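RimK domain protein ATP-grasp (Sphaerobacter thermophilus, PDB 5I47) probably binds ATP and a metal ion and acts as an ATP-grasp ligase of the kind that joins glutamate to ribosomal protein S6. Local coordinates at residues B[184-194]-B[259-270]; B[80-89]-B[229-237]. All coordinates share one frame; numbering follows the deposited sequence.

Interaction 1: residues B[184-194]-B[259-270]; sequences VVAGRSLAGIE and SLSGRGVDVAGM
OE2 of Glu194 lies against the end of helix 258-262 and Arg263 just beyond it. Its charge partner is Arg263, in a long salt bridge of 3.6 Å from OE2 to NH2, and the carboxylate and guanidinium planes stand 79° apart, so the pair meets obliquely and without hydrogen bonds. OE2 also lies 3.3 Å from Leu260 CB. Beyond CG the Glu194 chain runs extended (chi2 175°), which carries the carboxylate across to the helix, while OE1 forms a salt bridge with Arg182 on the adjoining strand. A glutamine in its place would probably leave both arginines without a counter-charge and weaken this tie between sheet and helix. The rest of the contact is largely apolar. Leu260 CD2 meets Val184 CG1 tip to tip at 3.9 Å and also lies against Ala191 CB, at the same separation. Val265 brings CG1 to 3.4 Å from Ala191 O. Ala191 and Gly192 both face Val184, one giving its N-H to Val184 O and the other accepting from Val184 N, an arrangement consistent with a beta bulge. At the far end the selenomethionine Met270 has SE 3.9 Å from Ala191 CB, and the bend at chi3 (62°) turns CE toward Ala186 CB, which Val267 CG1 also touches. Asp266 caps helix 267-275 through Gly269 N. Leu190 and Ile193 point the other way, onto helix 216-230. An antiparallel hairpin thus lies between helices on its two faces, the layered alpha/beta arrangement of the ATP-grasp fold.

Interaction 2: residues B[80-89]-B[229-237]; sequences VNRAATARLL and RLGTGTYAV
Two flat polar groups, the amide of Asn81 and the guanidinium of Arg82, face residues 232-234: Asn81 holds the backbone of Thr234, Arg82 the hydroxyl and carbonyl of Thr232. Asn81 OD1 accepts from Thr234 N at 2.9 Å, and ND2 donates to Thr234 O at 3.0 Å. The second bond is almost straight (174°) and lies in the amide plane of Asn81, although ND2 stands above the carbonyl plane of Thr234. OD1 also presses to 3.2 Å from Gly233 CA, where any side chain on that glycine would collide with it. Arg82 comes end-on to Thr232: NH1 donates to OG1 at 2.9 Å within the guanidinium plane, and NH2 reaches Thr232 O, also at 2.9 Å, lying in the carbonyl plane, though this oxygen, unlike OG1, is tilted from the guanidinium plane. A bend at chi3 (65°) folds the arginine toward this partner, and a weak bond from NH2 to Thr85 OG1 adds a little restraint. The contact joins two parts of an ATP-grasp protein, since strand 79-80 edges the parallel sheet of the Rossmann-like N-terminal region and strand 235-241 belongs to the antiparallel ATP-grasp sheet. Water 1 donates to both Asn81 OD1 and Thr232 O, linking the two grips. Water 2 bridges Thr85 OG1 to Leu230 O, at the end of helix 216-230. Leu88 of helix 83-90 and Leu230 slide past each other in opposite directions, CD1 against CG at 4.1 Å, and Leu89 CD2 touches Tyr235 CB. The Tyr235 hydroxyl donates to Gly231 O at 2.7 Å, nearly in line with that carbonyl, and so braces the turn gripped by Arg82.

Interactions 1 and 2 lie with their centres about 16 Å apart and share one antiparallel sheet, in which strands 180-187 and 235-241 are neighbours. The join is direct: probable hydrogen bonds run from Gly187 N to Gly233 O (2.7 Å) and from Val185 N to Tyr235 O (2.9 Å). Helix 267-275 serves both, since Met270 packs in interaction 1 while Phe274 touches Val80, Arg82 and Thr232 of interaction 2. One contact therefore fixes helices to the sheet, and the other fastens the N-terminal parallel-sheet region to it. In ATP-grasp enzymes generally, a sheet of this kind forms one side of the nucleotide cleft.

Interaction 1: residues B[184-194]-B[259-270]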
loop_
_atom_site.group_PDB
_atom_site.type_symbol
_atom_site.label_atom_id
_atom_site.label_comp_id
_atom_site.label_asym_id
_atom_site.label_seq_id
_atom_site.Cartn_x
_atom_site.Cartn_y
_atom_site.Cartn_z
ATOM N N VAL B 184 -15.143 -14.376 14.835
ATOM C CA VAL B 184 -14.358 -13.516 15.718
ATOM C C VAL B 184 -13.145 -14.290 16.214
ATOM O O VAL B 184 -13.284 -15.281 16.940
ATOM C CB VAL B 184 -15.201 -13.007 16.897
ATOM C CG1 VAL B 184 -14.325 -12.245 17.883
ATOM C CG2 VAL B 184 -16.337 -12.130 16.400
ATOM N N VAL B 185 -11.956 -13.834 15.833
ATOM C CA VAL B 185 -10.700 -14.409 16.298
ATOM C C VAL B 185 -10.095 -13.431 17.295
ATOM O O VAL B 185 -9.706 -12.314 16.929
ATOM C CB VAL B 185 -9.739 -14.692 15.138
ATOM C CG1 VAL B 185 -8.449 -15.314 15.654
ATOM C CG2 VAL B 185 -10.412 -15.596 14.116
ATOM N N ALA B 186 -10.027 -13.841 18.557
ATOM C CA ALA B 186 -9.521 -12.997 19.636
ATOM C C ALA B 186 -8.153 -13.509 20.073
ATOM O O ALA B 186 -7.968 -14.024 21.177
ATOM C CB ALA B 186 -10.515 -12.967 20.805
ATOM N N GLY B 187 -7.181 -13.359 19.179
ATOM C CA GLY B 187 -5.833 -13.810 19.449
ATOM C C GLY B 187 -5.538 -15.169 18.853
ATOM O O GLY B 187 -5.278 -15.296 17.654
ATOM N N ARG B 188 -5.614 -16.200 19.688
ATOM C CA ARG B 188 -5.142 -17.529 19.335
ATOM C C ARG B 188 -6.248 -18.473 18.881
ATOM O O ARG B 188 -5.951 -19.459 18.200
ATOM C CB ARG B 188 -4.417 -18.141 20.538
ATOM C CG ARG B 188 -3.423 -19.224 20.214
ATOM C CD ARG B 188 -2.513 -19.461 21.410
ATOM N NE ARG B 188 -1.703 -18.283 21.711
ATOM C CZ ARG B 188 -0.537 -18.016 21.129
ATOM N NH1 ARG B 188 0.139 -16.923 21.460
ATOM N NH2 ARG B 188 -0.048 -18.842 20.211
ATOM N N SER B 189 -7.503 -18.197 19.229
ATOM C CA SER B 189 -8.595 -19.120 18.950
ATOM C C SER B 189 -9.843 -18.350 18.538
ATOM O O SER B 189 -9.936 -17.131 18.696
ATOM C CB SER B 189 -8.913 -19.999 20.169
ATOM O OG SER B 189 -7.743 -20.609 20.683
ATOM N N LEU B 190 -10.809 -19.095 18.010
ATOM C CA LEU B 190 -12.117 -18.558 17.658
ATOM C C LEU B 190 -12.884 -18.220 18.930
ATOM O O LEU B 190 -13.248 -19.113 19.699
ATOM C CB LEU B 190 -12.879 -19.577 16.816
ATOM C CG LEU B 190 -14.298 -19.227 16.380
ATOM C CD1 LEU B 190 -14.284 -18.034 15.434
ATOM C CD2 LEU B 190 -14.954 -20.432 15.726
ATOM N N ALA B 191 -13.128 -16.931 19.161
ATOM C CA ALA B 191 -13.862 -16.506 20.346
ATOM C C ALA B 191 -15.365 -16.689 20.201
ATOM O O ALA B 191 -16.074 -16.734 21.213
ATOM C CB ALA B 191 -13.557 -15.042 20.664
ATOM N N GLY B 192 -15.866 -16.791 18.981
ATOM C CA GLY B 192 -17.289 -16.956 18.784
ATOM C C GLY B 192 -17.654 -16.751 17.335
ATOM O O GLY B 192 -16.873 -16.236 16.531
ATOM N N ILE B 193 -18.870 -17.178 17.015
ATOM C CA ILE B 193 -19.456 -17.024 15.692
ATOM C C ILE B 193 -20.711 -16.178 15.837
ATOM O O ILE B 193 -21.490 -16.368 16.776
ATOM C CB ILE B 193 -19.775 -18.393 15.057
ATOM C CG1 ILE B 193 -18.508 -19.253 15.025
ATOM C CG2 ILE B 193 -20.346 -18.222 13.664
ATOM C CD1 ILE B 193 -18.707 -20.623 14.426
ATOM N N GLU B 194 -20.894 -15.231 14.921
ATOM C CA GLU B 194 -22.012 -14.303 14.985
ATOM C C GLU B 194 -22.665 -14.184 13.614
ATOM O O GLU B 194 -22.124 -14.630 12.598
ATOM C CB GLU B 194 -21.559 -12.929 15.493
ATOM C CG GLU B 194 -21.110 -12.941 16.944
ATOM C CD GLU B 194 -20.557 -11.607 17.400
ATOM O OE1 GLU B 194 -20.017 -10.866 16.552
ATOM O OE2 GLU B 194 -20.660 -11.301 18.608
ATOM N N SER B 259 -21.022 -7.088 21.456
ATOM C CA SER B 259 -22.077 -8.094 21.527
ATOM C C SER B 259 -21.559 -9.413 22.084
ATOM O O SER B 259 -22.231 -10.057 22.899
ATOM C CB SER B 259 -22.684 -8.303 20.139
ATOM O OG SER B 259 -23.517 -9.450 20.112
ATOM N N LEU B 260 -20.366 -9.833 21.658
ATOM C CA LEU B 260 -19.844 -11.123 22.098
ATOM C C LEU B 260 -19.476 -11.094 23.578
ATOM O O LEU B 260 -19.700 -12.075 24.294
ATOM C CB LEU B 260 -18.641 -11.522 21.245
ATOM C CG LEU B 260 -18.239 -12.995 21.338
ATOM C CD1 LEU B 260 -19.399 -13.891 20.928
ATOM C CD2 LEU B 260 -17.010 -13.283 20.488
ATOM N N SER B 261 -18.916 -9.979 24.055
ATOM C CA SER B 261 -18.669 -9.820 25.484
ATOM C C SER B 261 -19.959 -9.842 26.291
ATOM O O SER B 261 -19.937 -10.211 27.471
ATOM C CB SER B 261 -17.919 -8.517 25.755
ATOM O OG SER B 261 -16.525 -8.681 25.586
ATOM N N GLY B 262 -21.080 -9.459 25.678
ATOM C CA GLY B 262 -22.346 -9.482 26.388
ATOM C C GLY B 262 -22.776 -10.882 26.778
ATOM O O GLY B 262 -23.380 -11.083 27.835
ATOM N N ARG B 263 -22.473 -11.872 25.938
ATOM C CA ARG B 263 -22.857 -13.251 26.212
ATOM C C ARG B 263 -21.816 -13.995 27.039
ATOM O O ARG B 263 -21.663 -15.216 26.893
ATOM C CB ARG B 263 -23.140 -13.987 24.905
ATOM C CG ARG B 263 -23.983 -13.183 23.941
ATOM C CD ARG B 263 -24.348 -13.988 22.713
ATOM N NE ARG B 263 -24.592 -13.114 21.571
ATOM C CZ ARG B 263 -23.764 -12.990 20.540
ATOM N NH1 ARG B 263 -22.647 -13.700 20.498
ATOM N NH2 ARG B 263 -24.056 -12.159 19.548
ATOM N N GLY B 264 -21.089 -13.288 27.905
ATOM C CA GLY B 264 -20.155 -13.910 28.818
ATOM C C GLY B 264 -18.846 -14.358 28.211
ATOM O O GLY B 264 -17.980 -14.845 28.951
ATOM N N VAL B 265 -18.666 -14.222 26.898
ATOM C CA VAL B 265 -17.388 -14.561 26.284
ATOM C C VAL B 265 -16.374 -13.487 26.653
ATOM O O VAL B 265 -16.537 -12.313 26.304
ATOM C CB VAL B 265 -17.529 -14.697 24.765
ATOM C CG1 VAL B 265 -16.200 -15.112 24.147
ATOM C CG2 VAL B 265 -18.620 -15.700 24.420
ATOM N N ASP B 266 -15.324 -13.884 27.371
ATOM C CA ASP B 266 -14.321 -12.943 27.872
ATOM C C ASP B 266 -13.372 -12.555 26.734
ATOM O O ASP B 266 -12.187 -12.895 26.714
ATOM C CB ASP B 266 -13.576 -13.554 29.051
ATOM C CG ASP B 266 -12.614 -12.582 29.707
ATOM O OD1 ASP B 266 -12.764 -11.359 29.500
ATOM O OD2 ASP B 266 -11.709 -13.044 30.436
ATOM N N VAL B 267 -13.922 -11.816 25.766
ATOM C CA VAL B 267 -13.141 -11.439 24.589
ATOM C C VAL B 267 -11.967 -10.557 24.989
ATOM O O VAL B 267 -10.838 -10.753 24.521
ATOM C CB VAL B 267 -14.032 -10.743 23.543
ATOM C CG1 VAL B 267 -13.216 -10.413 22.298
ATOM C CG2 VAL B 267 -15.227 -11.613 23.187
ATOM N N ALA B 268 -12.212 -9.578 25.862
ATOM C CA ALA B 268 -11.145 -8.681 26.294
ATOM C C ALA B 268 -10.051 -9.438 27.036
ATOM O O ALA B 268 -8.866 -9.110 26.911
ATOM C CB ALA B 268 -11.719 -7.567 27.168
ATOM N N GLY B 269 -10.427 -10.455 27.812
ATOM C CA GLY B 269 -9.425 -11.236 28.517
ATOM C C GLY B 269 -8.523 -12.008 27.574
ATOM O O GLY B 269 -7.303 -12.039 27.754
HETATM N N MSE B 270 -9.106 -12.628 26.555
HETATM C CA MSE B 270 -8.342 -13.368 25.559
HETATM C C MSE B 270 -7.371 -12.461 24.810
HETATM O O MSE B 270 -6.235 -12.844 24.536
HETATM C CB MSE B 270 -9.285 -14.046 24.571
HETATM C CG MSE B 270 -10.275 -14.985 25.220
HETATM SE SE MSE B 270 -11.595 -15.637 23.947
HETATM C CE MSE B 270 -10.388 -16.565 22.715
#

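Interaction 2: residues B[80-89]-B[229-237]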
loop_
_atom_site.group_PDB
_atom_site.type_symbol
_atom_site.label_atom_id
_atom_site.label_comp_id
_atom_site.label_asym_id
_atom_site.label_seq_id
_atom_site.Cartn_x
_atom_site.Cartn_y
_atom_site.Cartn_z
ATOM N N VAL B 80 -0.093 -5.432 18.106
ATOM C CA VAL B 80 -1.154 -6.341 17.699
ATOM C C VAL B 80 -2.259 -5.495 17.079
ATOM O O VAL B 80 -2.795 -4.608 17.742
ATOM C CB VAL B 80 -1.681 -7.171 18.878
ATOM C CG1 VAL B 80 -2.964 -7.893 18.490
ATOM C CG2 VAL B 80 -0.622 -8.160 19.342
ATOM N N ASN B 81 -2.607 -5.750 15.818
ATOM C CA ASN B 81 -2.044 -6.839 15.033
ATOM C C ASN B 81 -0.643 -6.533 14.513
ATOM O O ASN B 81 -0.304 -5.375 14.258
ATOM C CB ASN B 81 -2.967 -7.161 13.855
ATOM C CG ASN B 81 -4.280 -7.774 14.295
ATOM O OD1 ASN B 81 -4.325 -8.929 14.721
ATOM N ND2 ASN B 81 -5.359 -7.011 14.186
ATOM N N ARG B 82 0.163 -7.585 14.370
ATOM C CA ARG B 82 1.494 -7.442 13.797
ATOM C C ARG B 82 1.402 -6.834 12.401
ATOM O O ARG B 82 0.387 -6.967 11.709
ATOM C CB ARG B 82 2.201 -8.796 13.744
ATOM C CG ARG B 82 1.705 -9.718 12.647
ATOM C CD ARG B 82 2.363 -11.091 12.751
ATOM N NE ARG B 82 1.970 -11.774 13.981
ATOM C CZ ARG B 82 0.886 -12.535 14.099
ATOM N NH1 ARG B 82 0.603 -13.114 15.263
ATOM N NH2 ARG B 82 0.085 -12.722 13.057
ATOM N N ALA B 83 2.480 -6.153 11.994
ATOM C CA ALA B 83 2.455 -5.358 10.769
ATOM C C ALA B 83 1.973 -6.176 9.576
ATOM O O ALA B 83 1.103 -5.734 8.814
ATOM C CB ALA B 83 3.843 -4.775 10.494
ATOM N N ALA B 84 2.517 -7.384 9.410
ATOM C CA ALA B 84 2.182 -8.199 8.245
ATOM C C ALA B 84 0.702 -8.554 8.217
ATOM O O ALA B 84 0.078 -8.549 7.148
ATOM C CB ALA B 84 3.031 -9.466 8.228
ATOM N N THR B 85 0.126 -8.879 9.376
ATOM C CA THR B 85 -1.306 -9.148 9.440
ATOM C C THR B 85 -2.112 -7.877 9.201
ATOM O O THR B 85 -3.096 -7.890 8.453
ATOM C CB THR B 85 -1.657 -9.772 10.790
ATOM O OG1 THR B 85 -0.988 -11.034 10.916
ATOM C CG2 THR B 85 -3.150 -9.990 10.909
ATOM N N ALA B 86 -1.697 -6.766 9.815
ATOM C CA ALA B 86 -2.350 -5.489 9.555
ATOM C C ALA B 86 -2.316 -5.138 8.075
ATOM O O ALA B 86 -3.252 -4.511 7.567
ATOM C CB ALA B 86 -1.690 -4.385 10.381
ATOM N N ARG B 87 -1.259 -5.535 7.364
ATOM C CA ARG B 87 -1.220 -5.300 5.922
ATOM C C ARG B 87 -2.281 -6.125 5.198
ATOM O O ARG B 87 -2.903 -5.642 4.247
ATOM C CB ARG B 87 0.175 -5.604 5.369
ATOM C CG ARG B 87 1.025 -4.364 5.142
ATOM C CD ARG B 87 2.420 -4.692 4.615
ATOM N NE ARG B 87 3.417 -4.745 5.682
ATOM C CZ ARG B 87 3.988 -5.863 6.120
ATOM N NH1 ARG B 87 3.671 -7.026 5.568
ATOM N NH2 ARG B 87 4.881 -5.816 7.099
ATOM N N LEU B 88 -2.506 -7.368 5.635
ATOM C CA LEU B 88 -3.531 -8.192 4.998
ATOM C C LEU B 88 -4.932 -7.658 5.270
ATOM O O LEU B 88 -5.826 -7.810 4.431
ATOM C CB LEU B 88 -3.417 -9.644 5.468
ATOM C CG LEU B 88 -2.224 -10.466 4.973
ATOM C CD1 LEU B 88 -2.407 -11.919 5.338
ATOM C CD2 LEU B 88 -2.035 -10.317 3.476
ATOM N N LEU B 89 -5.150 -7.040 6.431
ATOM C CA LEU B 89 -6.446 -6.429 6.698
ATOM C C LEU B 89 -6.626 -5.141 5.902
ATOM O O LEU B 89 -7.752 -4.794 5.534
ATOM C CB LEU B 89 -6.603 -6.151 8.193
ATOM C CG LEU B 89 -6.291 -7.279 9.173
ATOM C CD1 LEU B 89 -6.438 -6.799 10.608
ATOM C CD2 LEU B 89 -7.190 -8.466 8.919
ATOM N N ARG B 229 -3.290 -20.495 8.613
ATOM C CA ARG B 229 -2.646 -19.992 7.405
ATOM C C ARG B 229 -2.443 -18.483 7.415
ATOM O O ARG B 229 -1.373 -18.004 7.027
ATOM C CB ARG B 229 -3.467 -20.389 6.174
ATOM C CG ARG B 229 -3.580 -21.887 5.972
ATOM C CD ARG B 229 -2.225 -22.515 5.662
ATOM N NE ARG B 229 -2.289 -23.974 5.712
ATOM C CZ ARG B 229 -1.857 -24.705 6.735
ATOM N NH1 ARG B 229 -1.309 -24.115 7.790
ATOM N NH2 ARG B 229 -1.968 -26.026 6.703
ATOM N N LEU B 230 -3.448 -17.724 7.855
ATOM C CA LEU B 230 -3.336 -16.271 7.908
ATOM C C LEU B 230 -2.616 -15.795 9.165
ATOM O O LEU B 230 -1.967 -14.745 9.137
ATOM C CB LEU B 230 -4.728 -15.648 7.816
ATOM C CG LEU B 230 -4.894 -14.132 7.814
ATOM C CD1 LEU B 230 -5.993 -13.740 6.847
ATOM C CD2 LEU B 230 -5.207 -13.629 9.211
ATOM N N GLY B 231 -2.716 -16.529 10.262
ATOM C CA GLY B 231 -2.000 -16.200 11.474
ATOM C C GLY B 231 -2.937 -15.805 12.607
ATOM O O GLY B 231 -4.122 -15.518 12.413
ATOM N N THR B 232 -2.380 -15.797 13.812
ATOM C CA THR B 232 -3.104 -15.359 14.992
ATOM C C THR B 232 -3.232 -13.835 15.003
ATOM O O THR B 232 -2.440 -13.113 14.393
ATOM C CB THR B 232 -2.393 -15.830 16.260
ATOM O OG1 THR B 232 -1.054 -15.318 16.279
ATOM C CG2 THR B 232 -2.350 -17.354 16.311
ATOM N N GLY B 233 -4.237 -13.353 15.719
ATOM C CA GLY B 233 -4.449 -11.928 15.852
ATOM C C GLY B 233 -5.845 -11.640 16.366
ATOM O O GLY B 233 -6.606 -12.542 16.719
ATOM N N THR B 234 -6.164 -10.351 16.398
ATOM C CA THR B 234 -7.481 -9.872 16.807
ATOM C C THR B 234 -8.183 -9.352 15.557
ATOM O O THR B 234 -7.942 -8.220 15.128
ATOM C CB THR B 234 -7.362 -8.797 17.884
ATOM O OG1 THR B 234 -6.405 -7.812 17.477
ATOM C CG2 THR B 234 -6.901 -9.411 19.190
ATOM N N TYR B 235 -9.042 -10.182 14.966
ATOM C CA TYR B 235 -9.696 -9.815 13.718
ATOM C C TYR B 235 -11.014 -10.564 13.580
ATOM O O TYR B 235 -11.323 -11.472 14.354
ATOM C CB TYR B 235 -8.785 -10.074 12.505
ATOM C CG TYR B 235 -8.248 -11.488 12.339
ATOM C CD1 TYR B 235 -9.016 -12.485 11.744
ATOM C CD2 TYR B 235 -6.953 -11.811 12.735
ATOM C CE1 TYR B 235 -8.518 -13.769 11.572
ATOM C CE2 TYR B 235 -6.447 -13.088 12.566
ATOM C CZ TYR B 235 -7.234 -14.066 11.985
ATOM O OH TYR B 235 -6.728 -15.341 11.814
ATOM N N ALA B 236 -11.791 -10.169 12.573
ATOM C CA ALA B 236 -13.104 -10.741 12.305
ATOM C C ALA B 236 -13.229 -11.060 10.823
ATOM O O ALA B 236 -13.048 -10.176 9.981
ATOM C CB ALA B 236 -14.212 -9.779 12.732
ATOM N N VAL B 237 -13.540 -12.314 10.506
ATOM C CA VAL B 237 -13.670 -12.775 9.127
ATOM C C VAL B 237 -15.137 -12.689 8.721
ATOM O O VAL B 237 -15.995 -13.351 9.320
ATOM C CB VAL B 237 -13.139 -14.208 8.962
ATOM C CG1 VAL B 237 -13.077 -14.591 7.494
ATOM C CG2 VAL B 237 -11.774 -14.361 9.615
HETATM O O HOH W 1 -1.902 -10.463 14.216
HETATM O O HOH W 2 -0.438 -12.467 8.732
#